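Local coordinates for protein cellulase (Bacteroides salanitronis, PDB 6WQY) that probably hydrolyses internal beta-1,4 linkages of cellulose and related plant polysaccharides, this chain being the glycoside hydrolase family 5 domain of a longer protein, at residues N39-H44 / L98-E103; A66-G71 / E109-N114; N158-A161 / F166-F169; F323-L328 / L368-E373. One frame throughout, in Å; residues are numbered along the deposited sequence.

Interaction 1: residues N39-H44 / L98-E103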
loop_
_atom_site.group_PDB
_atom_site.type_symbol
_atom_site.label_atom_id
_atom_site.label_comp_id
_atom_site.label_asym_id
_atom_site.label_seq_id
_atom_site.Cartn_x
_atom_site.Cartn_y
_atom_site.Cartn_z
ATOM N N ASN A 39 5.420 -5.523 8.616
ATOM C CA ASN A 39 5.705 -5.925 10.000
ATOM C C ASN A 39 6.910 -5.171 10.551
ATOM O O ASN A 39 7.762 -5.730 11.237
ATOM C CB ASN A 39 5.864 -7.434 10.151
ATOM C CG ASN A 39 4.541 -8.175 10.128
ATOM O OD1 ASN A 39 3.512 -7.613 9.821
ATOM N ND2 ASN A 39 4.582 -9.462 10.465
ATOM N N GLN A 40 6.954 -3.874 10.273
ATOM C CA GLN A 40 8.101 -3.016 10.566
ATOM C C GLN A 40 7.570 -1.783 11.298
ATOM O O GLN A 40 7.144 -1.903 12.453
ATOM C CB GLN A 40 8.883 -2.749 9.285
ATOM C CG GLN A 40 10.310 -2.288 9.523
ATOM C CD GLN A 40 11.247 -3.423 9.877
ATOM O OE1 GLN A 40 11.188 -4.506 9.305
ATOM N NE2 GLN A 40 12.150 -3.168 10.810
ATOM N N LEU A 41 7.540 -0.602 10.664
ATOM C CA LEU A 41 6.972 0.561 11.354
ATOM C C LEU A 41 5.468 0.434 11.555
ATOM O O LEU A 41 4.888 1.215 12.328
ATOM C CB LEU A 41 7.335 1.864 10.655
ATOM C CG LEU A 41 8.821 2.188 10.622
ATOM C CD1 LEU A 41 9.099 3.468 9.852
ATOM C CD2 LEU A 41 9.406 2.300 12.015
ATOM N N ASP A 42 4.835 -0.530 10.884
ATOM C CA ASP A 42 3.444 -0.870 11.134
ATOM C C ASP A 42 3.242 -1.687 12.408
ATOM O O ASP A 42 2.112 -1.728 12.930
ATOM C CB ASP A 42 2.813 -1.611 9.936
ATOM C CG ASP A 42 3.702 -2.702 9.330
ATOM O OD1 ASP A 42 4.912 -2.462 9.103
ATOM O OD2 ASP A 42 3.158 -3.810 9.057
ATOM N N ALA A 43 4.284 -2.344 12.903
ATOM C CA ALA A 43 4.143 -3.231 14.048
ATOM C C ALA A 43 3.849 -2.425 15.308
ATOM O O ALA A 43 4.362 -1.315 15.502
ATOM C CB ALA A 43 5.419 -4.044 14.247
ATOM N N HIS A 44 3.033 -3.002 16.179
ATOM C CA HIS A 44 2.682 -2.351 17.430
ATOM C C HIS A 44 2.406 -3.435 18.463
ATOM O O HIS A 44 1.923 -4.520 18.128
ATOM C CB HIS A 44 1.485 -1.408 17.277
ATOM C CG HIS A 44 0.255 -2.072 16.751
ATOM N ND1 HIS A 44 -0.801 -2.427 17.569
ATOM C CD2 HIS A 44 -0.093 -2.438 15.499
ATOM C CE1 HIS A 44 -1.745 -2.988 16.832
ATOM N NE2 HIS A 44 -1.341 -3.007 15.573
ATOM N N LEU A 98 8.778 10.417 14.677
ATOM C CA LEU A 98 8.764 11.064 13.370
ATOM C C LEU A 98 10.153 11.067 12.748
ATOM O O LEU A 98 10.299 10.861 11.534
ATOM C CB LEU A 98 8.187 12.467 13.526
ATOM C CG LEU A 98 7.908 13.281 12.274
ATOM C CD1 LEU A 98 7.032 12.526 11.289
ATOM C CD2 LEU A 98 7.256 14.597 12.660
ATOM N N ASN A 99 11.191 11.277 13.563
ATOM C CA ASN A 99 12.548 11.181 13.054
ATOM C C ASN A 99 12.839 9.788 12.509
ATOM O O ASN A 99 13.510 9.649 11.478
ATOM C CB ASN A 99 13.544 11.536 14.151
ATOM C CG ASN A 99 14.964 11.513 13.644
ATOM O OD1 ASN A 99 15.446 12.495 13.074
ATOM N ND2 ASN A 99 15.646 10.400 13.838
ATOM N N ARG A 100 12.383 8.738 13.197
ATOM C CA ARG A 100 12.615 7.383 12.701
ATOM C C ARG A 100 11.952 7.180 11.338
ATOM O O ARG A 100 12.536 6.574 10.432
ATOM C CB ARG A 100 12.111 6.342 13.697
ATOM C CG ARG A 100 12.231 4.905 13.213
ATOM C CD ARG A 100 13.669 4.536 12.876
ATOM N NE ARG A 100 13.786 3.166 12.394
ATOM C CZ ARG A 100 14.798 2.720 11.666
ATOM N NH1 ARG A 100 15.787 3.526 11.309
ATOM N NH2 ARG A 100 14.794 1.456 11.267
ATOM N N VAL A 101 10.719 7.662 11.182
ATOM C CA VAL A 101 10.072 7.581 9.872
ATOM C C VAL A 101 10.938 8.292 8.833
ATOM O O VAL A 101 11.149 7.791 7.714
ATOM C CB VAL A 101 8.646 8.166 9.944
ATOM C CG1 VAL A 101 8.004 8.180 8.572
ATOM C CG2 VAL A 101 7.789 7.365 10.915
ATOM N N ALA A 102 11.461 9.472 9.188
ATOM C CA ALA A 102 12.336 10.203 8.278
ATOM C C ALA A 102 13.624 9.446 7.976
ATOM O O ALA A 102 14.158 9.566 6.858
ATOM C CB ALA A 102 12.637 11.594 8.849
ATOM N N GLU A 103 14.148 8.676 8.930
ATOM C CA GLU A 103 15.325 7.857 8.646
ATOM C C GLU A 103 15.021 6.839 7.553
ATOM O O GLU A 103 15.811 6.647 6.625
ATOM C CB GLU A 103 15.797 7.132 9.907
ATOM C CG GLU A 103 16.447 8.036 10.922
ATOM C CD GLU A 103 16.873 7.333 12.195
ATOM O OE1 GLU A 103 16.607 6.123 12.371
ATOM O OE2 GLU A 103 17.483 8.016 13.059
#
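Leu-41 and Arg-100 meet in the (beta/alpha)8 barrel of this family 5 glycoside hydrolase, where the loop after strand 34-37 reaches helix 95-110. This loop leaves the C-terminal end of its strand, the end of the barrel on which active sites of this fold lie. Leu-41 extends toward the helix with CG anti to its carbonyl carbon (chi1 -63°), and its two methyls divide the work. CD2 crosses the aliphatic part of Arg-100 at a slant, 4.0 Å from Arg-100 CG, while CD1 turns to Val-101 and lies 4.2 Å from Val-101 CG2. The leucine tip therefore straddles two successive residues of one helical turn, and no hydrogen bond spans the contact.

Arg-100 CG is brought to the leucine by a chi1 of 176°, anti to the backbone N; beyond it the chain bends at chi2 (58°) and carries the charged end onward. Its NH1 reaches Glu-103 OE1 one turn along the helix at 2.9 Å, a salt bridge lying close to the guanidinium plane. NH2 forms another salt bridge, to Glu-51, which also accepts a hydrogen bond from Gln-40 NE2 and so couples the loop to the helix by a polar route beside the apolar one.

Leu-41 sits in a type I beta turn from Gln-40 to Ala-43, and the carboxylate of Asp-42 braces the backbone just before the leucine. Asn-39 N meets Asp-42 OD2 on its syn lone pair at 2.9 Å, whereas Gln-40 N approaches Asp-42 OD1 from above the carboxylate plane, 2.7 Å away, in a nearly straight bond.

Interaction 2: residues A66-G71 / E109-N114; sequences ALANAG and ESAGLN
Two neighbouring outer helices of the (beta/alpha)8 barrel come together near their C-terminal ends here, Ala-68 of helix 61-70 facing Ala-111 and Leu-113 at the exit of helix 95-110. Both helices finish in a Schellman motif, with Gly-71 and Gly-112 taking up the positive phi that turns the chain back. After Gly-112 the chain heads into strand 114-118, so the second segment is a compact helix-to-strand junction of the barrel.

The methyl of Ala-68 is the centre of the contact. Ala-111 presents two groups to it: its carbonyl O lies 3.4 Å from Ala-68 CB, and its own CB is 4.2 Å from that same methyl. From the other side of the glycine, Leu-113 reaches across with CG anti to its carbonyl carbon (chi1 -61°), and its terminal methyls part company. CD2 settles against Ala-68, at 4.1 Å from both Ala-68 CA and CB, while CD1 lies 4.2 Å from Leu-67 CB. Val-75 of strand 74-77 touches both leucines, continuing the apolar layer between helices and barrel wall.

The Ala-68 and Ala-111 side chains end at CB, which lets the backbones draw near, their CA atoms being 6.2 Å apart. With no hydrogen bond or charge pair crossing between the segments, cohesion here rests on van der Waals packing and on the exclusion of water from the leucines.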
loop_
_atom_site.group_PDB
_atom_site.type_symbol
_atom_site.label_atom_id
_atom_site.label_comp_id
_atom_site.label_asym_id
_atom_site.label_seq_id
_atom_site.Cartn_x
_atom_site.Cartn_y
_atom_site.Cartn_z
ATOM N N ALA A 66 19.883 -3.003 -1.034
ATOM C CA ALA A 66 19.617 -4.313 -1.605
ATOM C C ALA A 66 18.355 -4.295 -2.458
ATOM O O ALA A 66 18.318 -4.931 -3.521
ATOM C CB ALA A 66 19.516 -5.364 -0.498
ATOM N N LEU A 67 17.311 -3.585 -2.020
ATOM C CA LEU A 67 16.086 -3.502 -2.819
ATOM C C LEU A 67 16.370 -2.859 -4.172
ATOM O O LEU A 67 15.893 -3.324 -5.213
ATOM C CB LEU A 67 15.036 -2.691 -2.069
ATOM C CG LEU A 67 14.498 -3.337 -0.797
ATOM C CD1 LEU A 67 13.668 -2.353 -0.007
ATOM C CD2 LEU A 67 13.679 -4.572 -1.109
ATOM N N ALA A 68 17.125 -1.757 -4.169
ATOM C CA ALA A 68 17.466 -1.082 -5.415
ATOM C C ALA A 68 18.340 -1.972 -6.286
ATOM O O ALA A 68 18.117 -2.079 -7.501
ATOM C CB ALA A 68 18.161 0.245 -5.116
ATOM N N ASN A 69 19.320 -2.642 -5.689
ATOM C CA ASN A 69 20.172 -3.526 -6.480
ATOM C C ASN A 69 19.381 -4.667 -7.100
ATOM O O ASN A 69 19.720 -5.134 -8.190
ATOM C CB ASN A 69 21.303 -4.088 -5.617
ATOM C CG ASN A 69 22.337 -3.044 -5.258
ATOM O OD1 ASN A 69 22.434 -2.000 -5.905
ATOM N ND2 ASN A 69 23.127 -3.324 -4.228
ATOM N N ALA A 70 18.342 -5.132 -6.414
ATOM C CA ALA A 70 17.499 -6.209 -6.914
ATOM C C ALA A 70 16.546 -5.757 -8.012
ATOM O O ALA A 70 15.931 -6.611 -8.662
ATOM C CB ALA A 70 16.686 -6.823 -5.767
ATOM N N GLY A 71 16.398 -4.456 -8.232
ATOM C CA GLY A 71 15.576 -3.944 -9.298
ATOM C C GLY A 71 14.209 -3.441 -8.903
ATOM O O GLY A 71 13.399 -3.150 -9.798
ATOM N N GLU A 109 15.378 7.263 -0.222
ATOM C CA GLU A 109 15.859 8.359 -1.037
ATOM C C GLU A 109 17.299 8.112 -1.462
ATOM O O GLU A 109 17.644 8.253 -2.638
ATOM C CB GLU A 109 15.765 9.660 -0.247
ATOM C CG GLU A 109 16.015 10.888 -1.097
ATOM C CD GLU A 109 15.911 12.183 -0.321
ATOM O OE1 GLU A 109 15.874 12.133 0.923
ATOM O OE2 GLU A 109 15.864 13.248 -0.961
ATOM N N SER A 110 18.152 7.744 -0.501
ATOM C CA SER A 110 19.568 7.509 -0.761
ATOM C C SER A 110 19.764 6.419 -1.801
ATOM O O SER A 110 20.669 6.501 -2.638
ATOM C CB SER A 110 20.253 7.119 0.553
ATOM O OG SER A 110 21.594 6.711 0.321
ATOM N N ALA A 111 18.948 5.375 -1.741
ATOM C CA ALA A 111 19.037 4.250 -2.659
ATOM C C ALA A 111 18.384 4.506 -4.003
ATOM O O ALA A 111 18.401 3.607 -4.855
ATOM C CB ALA A 111 18.445 3.001 -2.007
ATOM N N GLY A 112 17.822 5.689 -4.230
ATOM C CA GLY A 112 17.226 5.989 -5.515
ATOM C C GLY A 112 15.871 5.365 -5.725
ATOM O O GLY A 112 15.494 5.086 -6.867
ATOM N N LEU A 113 15.127 5.132 -4.654
ATOM C CA LEU A 113 13.802 4.540 -4.704
ATOM C C LEU A 113 12.744 5.600 -4.436
ATOM O O LEU A 113 12.978 6.568 -3.701
ATOM C CB LEU A 113 13.695 3.441 -3.647
ATOM C CG LEU A 113 14.673 2.279 -3.810
ATOM C CD1 LEU A 113 14.816 1.494 -2.525
ATOM C CD2 LEU A 113 14.214 1.368 -4.940
ATOM N N ASN A 114 11.560 5.407 -5.016
ATOM C CA ASN A 114 10.396 6.153 -4.564
ATOM C C ASN A 114 9.926 5.562 -3.234
ATOM O O ASN A 114 10.246 4.416 -2.910
ATOM C CB ASN A 114 9.256 6.073 -5.567
ATOM C CG ASN A 114 9.646 6.560 -6.934
ATOM O OD1 ASN A 114 10.246 7.620 -7.095
ATOM N ND2 ASN A 114 9.283 5.776 -7.943
#

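Interaction 3: residues N158-A161 / F166-F169; sequences NRFA and FLVF
Phe-160 turns its CG anti to the carbonyl carbon (chi1 -66°), and Leu-167 swings its own CG anti to the backbone N (chi1 179°), which brings the CD2 methyl of the leucine up to the root of the phenyl ring. The two side chains cross at about a right angle. Leu-167 CD2 lies 3.6 Å from Phe-160 CB, with Phe-160 CG and CD1 scarcely farther off, so it nestles where the ring joins its stem, approaching the ring obliquely.

Phe-160 is the first residue to leave helical geometry after helix 139-159, and Leu-167 opens strand 167-170. The contact thus folds an alpha-to-beta connection of the (beta/alpha)8 barrel back on itself, packing the residue at the helix end against the outward side of the strand. Ile-117 of the adjoining strand 114-118 touches both Phe-160 and Phe-169.

Two residues further along the strand, Phe-169 joins in, but with its rim. Phe-160 CB sits near the plane of the Phe-169 ring, 4.1 Å from Phe-169 CZ. One face of the Phe-160 ring is occupied from its own helix: Arg-159 CG stands 4.3 Å above the ring plane, over its centre.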
loop_
_atom_site.group_PDB
_atom_site.type_symbol
_atom_site.label_atom_id
_atom_site.label_comp_id
_atom_site.label_asym_id
_atom_site.label_seq_id
_atom_site.Cartn_x
_atom_site.Cartn_y
_atom_site.Cartn_z
ATOM N N ASN A 158 4.710 18.751 6.994
ATOM C CA ASN A 158 5.708 19.769 7.310
ATOM C C ASN A 158 7.085 19.142 7.504
ATOM O O ASN A 158 8.103 19.726 7.126
ATOM C CB ASN A 158 5.275 20.572 8.533
ATOM C CG ASN A 158 4.223 21.622 8.204
ATOM O OD1 ASN A 158 4.122 22.094 7.080
ATOM N ND2 ASN A 158 3.445 22.003 9.211
ATOM N N ARG A 159 7.142 17.956 8.103
ATOM C CA ARG A 159 8.425 17.303 8.359
ATOM C C ARG A 159 9.121 16.891 7.071
ATOM O O ARG A 159 10.353 16.771 7.046
ATOM C CB ARG A 159 8.216 16.082 9.258
ATOM C CG ARG A 159 9.467 15.309 9.616
ATOM C CD ARG A 159 10.435 16.171 10.415
ATOM N NE ARG A 159 11.619 15.445 10.854
ATOM C CZ ARG A 159 12.643 15.138 10.060
ATOM N NH1 ARG A 159 12.627 15.500 8.788
ATOM N NH2 ARG A 159 13.682 14.481 10.538
ATOM N N PHE A 160 8.362 16.668 6.007
ATOM C CA PHE A 160 8.883 16.226 4.716
ATOM C C PHE A 160 8.726 17.292 3.639
ATOM O O PHE A 160 8.792 16.984 2.444
ATOM C CB PHE A 160 8.230 14.903 4.318
ATOM C CG PHE A 160 8.614 13.779 5.225
ATOM C CD1 PHE A 160 9.922 13.306 5.231
ATOM C CD2 PHE A 160 7.704 13.220 6.099
ATOM C CE1 PHE A 160 10.303 12.286 6.078
ATOM C CE2 PHE A 160 8.081 12.204 6.954
ATOM C CZ PHE A 160 9.377 11.740 6.953
ATOM N N ALA A 161 8.558 18.552 4.044
ATOM C CA ALA A 161 8.266 19.612 3.083
ATOM C C ALA A 161 9.390 19.797 2.076
ATOM O O ALA A 161 9.142 20.257 0.957
ATOM C CB ALA A 161 8.012 20.924 3.821
ATOM N N PHE A 166 9.787 11.936 -5.252
ATOM C CA PHE A 166 10.012 10.528 -4.935
ATOM C C PHE A 166 9.099 10.082 -3.801
ATOM O O PHE A 166 8.814 8.884 -3.676
ATOM C CB PHE A 166 11.480 10.237 -4.572
ATOM C CG PHE A 166 11.845 10.540 -3.142
ATOM C CD1 PHE A 166 12.211 11.814 -2.750
ATOM C CD2 PHE A 166 11.809 9.540 -2.176
ATOM C CE1 PHE A 166 12.523 12.099 -1.441
ATOM C CE2 PHE A 166 12.110 9.824 -0.865
ATOM C CZ PHE A 166 12.472 11.112 -0.493
ATOM N N LEU A 167 8.678 11.019 -2.939
ATOM C CA LEU A 167 7.943 10.706 -1.719
ATOM C C LEU A 167 6.461 10.973 -1.924
ATOM O O LEU A 167 6.054 12.088 -2.284
ATOM C CB LEU A 167 8.488 11.525 -0.558
ATOM C CG LEU A 167 7.782 11.304 0.783
ATOM C CD1 LEU A 167 7.873 9.861 1.271
ATOM C CD2 LEU A 167 8.389 12.254 1.825
ATOM N N VAL A 168 5.672 9.930 -1.668
ATOM C CA VAL A 168 4.215 9.921 -1.762
ATOM C C VAL A 168 3.638 9.784 -0.358
ATOM O O VAL A 168 4.169 9.031 0.465
ATOM C CB VAL A 168 3.782 8.706 -2.611
ATOM C CG1 VAL A 168 2.268 8.517 -2.628
ATOM C CG2 VAL A 168 4.327 8.800 -4.022
ATOM N N PHE A 169 2.540 10.497 -0.088
ATOM C CA PHE A 169 1.771 10.291 1.139
ATOM C C PHE A 169 0.488 9.532 0.788
ATOM O O PHE A 169 -0.229 9.947 -0.129
ATOM C CB PHE A 169 1.353 11.625 1.782
ATOM C CG PHE A 169 2.487 12.569 2.131
ATOM C CD1 PHE A 169 3.785 12.148 2.379
ATOM C CD2 PHE A 169 2.196 13.921 2.224
ATOM C CE1 PHE A 169 4.774 13.068 2.705
ATOM C CE2 PHE A 169 3.177 14.839 2.546
ATOM C CZ PHE A 169 4.467 14.417 2.793
#

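Interaction 4: residues F323-L328 / L368-E373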
loop_
_atom_site.group_PDB
_atom_site.type_symbol
_atom_site.label_atom_id
_atom_site.label_comp_id
_atom_site.label_asym_id
_atom_site.label_seq_id
_atom_site.Cartn_x
_atom_site.Cartn_y
_atom_site.Cartn_z
ATOM N N PHE A 323 3.757 -22.960 -8.719
ATOM C CA PHE A 323 2.480 -22.268 -8.822
ATOM C C PHE A 323 2.535 -20.878 -8.209
ATOM O O PHE A 323 1.886 -19.956 -8.714
ATOM C CB PHE A 323 1.385 -23.105 -8.163
ATOM C CG PHE A 323 1.000 -24.319 -8.951
ATOM C CD1 PHE A 323 0.043 -24.237 -9.954
ATOM C CD2 PHE A 323 1.602 -25.533 -8.702
ATOM C CE1 PHE A 323 -0.315 -25.341 -10.678
ATOM C CE2 PHE A 323 1.249 -26.649 -9.433
ATOM C CZ PHE A 323 0.288 -26.544 -10.421
ATOM N N ARG A 324 3.275 -20.715 -7.105
ATOM C CA ARG A 324 3.422 -19.400 -6.493
ATOM C C ARG A 324 4.109 -18.427 -7.444
ATOM O O ARG A 324 3.692 -17.270 -7.588
ATOM C CB ARG A 324 4.229 -19.508 -5.200
ATOM C CG ARG A 324 4.486 -18.164 -4.551
ATOM C CD ARG A 324 5.811 -18.098 -3.855
ATOM N NE ARG A 324 5.973 -16.867 -3.092
ATOM C CZ ARG A 324 7.083 -16.551 -2.430
ATOM N NH1 ARG A 324 8.134 -17.349 -2.458
ATOM N NH2 ARG A 324 7.132 -15.419 -1.744
ATOM N N LEU A 325 5.187 -18.870 -8.093
ATOM C CA LEU A 325 5.887 -17.995 -9.025
ATOM C C LEU A 325 5.007 -17.665 -10.215
ATOM O O LEU A 325 5.003 -16.531 -10.697
ATOM C CB LEU A 325 7.219 -18.598 -9.455
ATOM C CG LEU A 325 8.340 -18.385 -8.448
ATOM C CD1 LEU A 325 8.139 -19.159 -7.161
ATOM C CD2 LEU A 325 9.689 -18.729 -9.065
ATOM N N TYR A 326 4.252 -18.652 -10.712
ATOM C CA TYR A 326 3.299 -18.389 -11.786
ATOM C C TYR A 326 2.265 -17.349 -11.362
ATOM O O TYR A 326 2.005 -16.395 -12.100
ATOM C CB TYR A 326 2.640 -19.698 -12.246
ATOM C CG TYR A 326 1.465 -19.472 -13.171
ATOM C CD1 TYR A 326 1.606 -18.751 -14.350
ATOM C CD2 TYR A 326 0.208 -19.954 -12.853
ATOM C CE1 TYR A 326 0.533 -18.519 -15.180
ATOM C CE2 TYR A 326 -0.878 -19.726 -13.672
ATOM C CZ TYR A 326 -0.707 -19.005 -14.839
ATOM O OH TYR A 326 -1.774 -18.768 -15.681
ATOM N N TYR A 327 1.672 -17.520 -10.181
ATOM C CA TYR A 327 0.711 -16.547 -9.675
ATOM C C TYR A 327 1.309 -15.144 -9.648
ATOM O O TYR A 327 0.702 -14.182 -10.139
ATOM C CB TYR A 327 0.248 -16.961 -8.263
ATOM C CG TYR A 327 -0.654 -15.934 -7.615
ATOM C CD1 TYR A 327 -2.028 -15.961 -7.824
ATOM C CD2 TYR A 327 -0.135 -14.925 -6.828
ATOM C CE1 TYR A 327 -2.860 -15.008 -7.262
ATOM C CE2 TYR A 327 -0.962 -13.972 -6.258
ATOM C CZ TYR A 327 -2.309 -14.014 -6.479
ATOM O OH TYR A 327 -3.099 -13.033 -5.906
ATOM N N LEU A 328 2.497 -14.991 -9.056
ATOM C CA LEU A 328 3.091 -13.666 -8.929
ATOM C C LEU A 328 3.431 -13.077 -10.282
ATOM O O LEU A 328 3.224 -11.879 -10.513
ATOM C CB LEU A 328 4.321 -13.739 -8.026
ATOM C CG LEU A 328 4.028 -14.013 -6.550
ATOM C CD1 LEU A 328 5.314 -14.241 -5.799
ATOM C CD2 LEU A 328 3.263 -12.856 -5.916
ATOM N N LEU A 368 16.481 -14.100 0.991
ATOM C CA LEU A 368 16.178 -15.341 1.683
ATOM C C LEU A 368 15.669 -16.395 0.709
ATOM O O LEU A 368 14.858 -16.097 -0.173
ATOM C CB LEU A 368 15.130 -15.113 2.768
ATOM C CG LEU A 368 15.512 -14.080 3.828
ATOM C CD1 LEU A 368 14.393 -13.922 4.857
ATOM C CD2 LEU A 368 16.808 -14.450 4.505
ATOM N N ASN A 369 16.118 -17.635 0.888
ATOM C CA ASN A 369 15.610 -18.783 0.129
ATOM C C ASN A 369 15.686 -18.462 -1.361
ATOM O O ASN A 369 16.750 -18.027 -1.832
ATOM C CB ASN A 369 14.232 -19.147 0.669
ATOM C CG ASN A 369 14.260 -19.448 2.153
ATOM O OD1 ASN A 369 15.245 -19.970 2.661
ATOM N ND2 ASN A 369 13.194 -19.102 2.848
ATOM N N ASN A 370 14.622 -18.691 -2.127
ATOM C CA ASN A 370 14.601 -18.497 -3.571
ATOM C C ASN A 370 14.092 -17.118 -3.961
ATOM O O ASN A 370 13.489 -16.959 -5.035
ATOM C CB ASN A 370 13.742 -19.579 -4.231
ATOM C CG ASN A 370 12.292 -19.507 -3.800
ATOM O OD1 ASN A 370 11.999 -19.158 -2.651
ATOM N ND2 ASN A 370 11.374 -19.803 -4.710
ATOM N N ALA A 371 14.328 -16.108 -3.132
ATOM C CA ALA A 371 13.816 -14.781 -3.429
ATOM C C ALA A 371 14.256 -14.284 -4.796
ATOM O O ALA A 371 13.494 -13.589 -5.467
ATOM C CB ALA A 371 14.262 -13.780 -2.362
ATOM N N GLN A 372 15.482 -14.599 -5.223
ATOM C CA GLN A 372 15.945 -14.105 -6.516
ATOM C C GLN A 372 15.001 -14.534 -7.633
ATOM O O GLN A 372 14.675 -13.746 -8.534
ATOM C CB GLN A 372 17.357 -14.605 -6.809
ATOM C CG GLN A 372 17.921 -14.078 -8.123
ATOM C CD GLN A 372 18.198 -12.592 -8.063
ATOM O OE1 GLN A 372 19.112 -12.155 -7.353
ATOM N NE2 GLN A 372 17.414 -11.803 -8.778
ATOM N N GLU A 373 14.551 -15.788 -7.595
ATOM C CA GLU A 373 13.675 -16.298 -8.642
ATOM C C GLU A 373 12.312 -15.622 -8.590
ATOM O O GLU A 373 11.703 -15.359 -9.640
ATOM C CB GLU A 373 13.545 -17.812 -8.492
ATOM C CG GLU A 373 14.782 -18.601 -8.932
ATOM C CD GLU A 373 16.014 -18.428 -8.046
ATOM O OE1 GLU A 373 15.864 -18.246 -6.821
ATOM O OE2 GLU A 373 17.146 -18.490 -8.577
HETATM O O HOH W 1 10.756 -16.977 -1.594
#
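Asn-370 directs its CB toward helix 318-337, where one end of its amide rests near Leu-325 and the other is linked through a water to Arg-324. CB and CG serve as the stem, with CG held between the backbone N and the carbonyl carbon (chi1 63°). At the tip, OD1 takes a hydrogen from a water 2.7 Å away, and that water accepts one from Arg-324 NH1 at 2.8 Å. The water lies in the guanidinium plane at its edge, bridging a pair whose direct separation, Arg-324 NH1 to Asn-370 OD1, is 4.3 Å. The other branch, ND2, lies 4.1 Å from Leu-325 CD1 and donates a hydrogen bond to Glu-321, an acid on the same helix as Arg-324. The same Glu-321 oxygen forms a salt bridge with Arg-324 NH1, which closes a polar ring through amide, water, guanidinium and carboxylate.

In the (beta/alpha)8 barrel this joins helix 318-337, which follows strand 305-310, to the start of helix 371-383, the final helix of the chain. Asn-370 is the N-cap residue of that last helix, but its side chain makes no capping bond; its amide is bonded instead to the water and to Glu-321. A type II' turn from Leu-368 to Ala-371 leads into the helix.

One turn further along the last helix, Glu-373 runs alongside Leu-325, both pointing the same way. Leu-325 CD2 lies 4.0 Å from Glu-373 CB, while the carboxylate of Glu-373 bends off from the leucine at chi2.

All four interactions tie outer parts of one (beta/alpha)8 barrel together. Interactions 1 and 2 alternate along the chain and share helix 95-110: 98-103 meets the loop after the first strand and 109-114 the preceding helix, with centres about 18 Å apart. Interaction 3 comes next in sequence and touches both. Ala-102 packs on Arg-159 and Phe-160, and Leu-98 on Arg-159, while Phe-166 lies against Glu-109 and Asn-114. Interaction 4 comes last, with its centre about 33 Å from that of interaction 3 and on the opposite side of the chain's centre. Three contacts thus cluster on one side of the barrel round helix 95-110, and the fourth ties its last two helices, 318-337 and 371-383, together.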